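Local coordinates for protein ATP-dependent DNA ligase (Mycobacterium tuberculosis, PDB 6NHZ) that joins DNA ends at the expense of ATP and, probably together with Ku, repairs double-strand breaks by non-homologous end joining, at residues Val194-Trp199 / Gly211-Gly216. The protein carries 1 engineered substitution. Residues are numbered along the deposited sequence; the frame is centred on the assembly and turned at random.
Sequences VVIGGW and GSLLMG
Ser212 and Trp199 meet where two strands of the OB-fold domain of this ligase pair as an antiparallel beta hairpin, a worked example of how a beta bulge is absorbed while pairing resumes beyond it. The carbonyl O of Ser212 receives a CA-H...O contact from Trp199 CA at 3.5 Å. Ser212 also forms a backbone hydrogen bond with Arg200, continuing the pairing towards the hairpin end.

Leu213 then faces Trp199 in a non-hydrogen-bonded pair. Its two methyls divide the work: CD2 packs on Trp199 CB at 3.6 Å, while CD1 meets Ile196 CD1 at 4.0 Å. With chi1 at 60°, Trp199 CG sits over its own backbone, flanked by N and C, and the indole leads away from the opposite strand. Leu245 of helix 236-245 touches both Leu213 and Trp199, joining the helix to this face.

At Leu214 the register slips, since Gly197 and Gly198 together lie opposite this one residue. Leu214 O accepts a bond from Gly197 N almost in line with the carbonyl, at 2.9 Å, whereas Leu214 N reaches Gly198 O from above the carbonyl plane, 42° out of it. The leucine's CD2 closes over the bare glycine backbone, 3.7 Å from Gly198 C, and its side chain also touches Phe225 of strand 222-229.

Met215 restores regular pairing opposite Ile196. Its side chain slants across Val194, with CB at 3.9 Å from Val194 CB and SD beside Val194 CG2.

Gly216 ends the segment in a reciprocal pair with Val195: its O takes a nearly straight bond from Val195 N (172° at the hydrogen), and its N returns a more bent one to Val195 O. Probably as a price of the bulge, the buried Gly198 N has no hydrogen-bond partner in the model.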
loop_
_atom_site.group_PDB
_atom_site.type_symbol
_atom_site.label_atom_id
_atom_site.label_comp_id
_atom_site.label_asym_id
_atom_site.label_seq_id
_atom_site.Cartn_x
_atom_site.Cartn_y
_atom_site.Cartn_z
ATOM N N VAL A 194 -10.281 0.604 -12.326
ATOM C CA VAL A 194 -11.160 1.331 -13.240
ATOM C C VAL A 194 -10.342 1.944 -14.368
ATOM O O VAL A 194 -9.126 2.117 -14.263
ATOM C CB VAL A 194 -11.948 2.440 -12.522
ATOM C CG1 VAL A 194 -12.928 1.849 -11.516
ATOM C CG2 VAL A 194 -10.978 3.411 -11.845
ATOM N N VAL A 195 -11.032 2.296 -15.455
ATOM C CA VAL A 195 -10.428 3.013 -16.574
ATOM C C VAL A 195 -10.926 4.453 -16.540
ATOM O O VAL A 195 -12.125 4.707 -16.350
ATOM C CB VAL A 195 -10.743 2.323 -17.915
ATOM C CG1 VAL A 195 -10.183 3.103 -19.081
ATOM C CG2 VAL A 195 -10.175 0.908 -17.925
ATOM N N ILE A 196 -10.007 5.400 -16.673
ATOM C CA ILE A 196 -10.365 6.814 -16.645
ATOM C C ILE A 196 -10.912 7.205 -18.007
ATOM O O ILE A 196 -10.296 6.914 -19.044
ATOM C CB ILE A 196 -9.154 7.683 -16.264
ATOM C CG1 ILE A 196 -8.575 7.196 -14.944
ATOM C CG2 ILE A 196 -9.572 9.152 -16.147
ATOM C CD1 ILE A 196 -9.568 7.252 -13.817
ATOM N N GLY A 197 -12.076 7.857 -18.005
ATOM C CA GLY A 197 -12.777 8.179 -19.234
ATOM C C GLY A 197 -12.934 9.667 -19.473
ATOM O O GLY A 197 -13.271 10.097 -20.581
ATOM N N GLY A 198 -12.699 10.453 -18.435
ATOM C CA GLY A 198 -12.754 11.899 -18.540
ATOM C C GLY A 198 -12.339 12.510 -17.223
ATOM O O GLY A 198 -12.130 11.813 -16.226
ATOM N N TRP A 199 -12.244 13.842 -17.226
ATOM C CA TRP A 199 -11.888 14.578 -16.023
ATOM C C TRP A 199 -12.548 15.951 -16.029
ATOM O O TRP A 199 -12.816 16.523 -17.091
ATOM C CB TRP A 199 -10.366 14.728 -15.900
ATOM C CG TRP A 199 -9.762 15.470 -17.050
ATOM C CD1 TRP A 199 -9.286 14.939 -18.214
ATOM C CD2 TRP A 199 -9.578 16.890 -17.151
ATOM N NE1 TRP A 199 -8.812 15.940 -19.032
ATOM C CE2 TRP A 199 -8.977 17.144 -18.398
ATOM C CE3 TRP A 199 -9.856 17.966 -16.303
ATOM C CZ2 TRP A 199 -8.660 18.430 -18.822
ATOM C CZ3 TRP A 199 -9.537 19.241 -16.728
ATOM C CH2 TRP A 199 -8.948 19.462 -17.977
ATOM N N GLY A 211 -10.366 18.520 -10.670
ATOM C CA GLY A 211 -11.173 18.352 -9.487
ATOM C C GLY A 211 -11.636 16.954 -9.270
ATOM O O GLY A 211 -12.012 16.637 -8.144
ATOM N N SER A 212 -11.590 16.104 -10.300
ATOM C CA SER A 212 -12.141 14.757 -10.217
ATOM C C SER A 212 -11.935 14.034 -11.547
ATOM O O SER A 212 -11.586 14.638 -12.566
ATOM C CB SER A 212 -13.617 14.809 -9.855
ATOM O OG SER A 212 -14.278 15.821 -10.602
ATOM N N LEU A 213 -12.170 12.723 -11.518
ATOM C CA LEU A 213 -12.079 11.870 -12.689
ATOM C C LEU A 213 -13.373 11.085 -12.853
ATOM O O LEU A 213 -14.103 10.836 -11.889
ATOM C CB LEU A 213 -10.899 10.905 -12.582
ATOM C CG LEU A 213 -9.552 11.589 -12.353
ATOM C CD1 LEU A 213 -8.512 10.573 -11.937
ATOM C CD2 LEU A 213 -9.113 12.316 -13.605
ATOM N N LEU A 214 -13.646 10.687 -14.086
ATOM C CA LEU A 214 -14.826 9.893 -14.401
ATOM C C LEU A 214 -14.361 8.473 -14.682
ATOM O O LEU A 214 -13.558 8.253 -15.596
ATOM C CB LEU A 214 -15.586 10.479 -15.592
ATOM C CG LEU A 214 -16.332 11.802 -15.373
ATOM C CD1 LEU A 214 -17.236 11.729 -14.159
ATOM C CD2 LEU A 214 -15.392 13.006 -15.248
ATOM N N MET A 215 -14.860 7.518 -13.897
ATOM C CA MET A 215 -14.398 6.134 -13.917
ATOM C C MET A 215 -15.321 5.240 -14.740
ATOM O O MET A 215 -16.525 5.473 -14.805
ATOM C CB MET A 215 -14.340 5.578 -12.497
ATOM C CG MET A 215 -13.591 6.449 -11.497
ATOM S SD MET A 215 -13.660 5.658 -9.879
ATOM C CE MET A 215 -15.350 5.945 -9.375
ATOM N N GLY A 216 -14.756 4.178 -15.316
ATOM C CA GLY A 216 -15.557 3.229 -16.075
ATOM C C GLY A 216 -14.978 1.829 -16.064
ATOM O O GLY A 216 -13.778 1.624 -15.851
#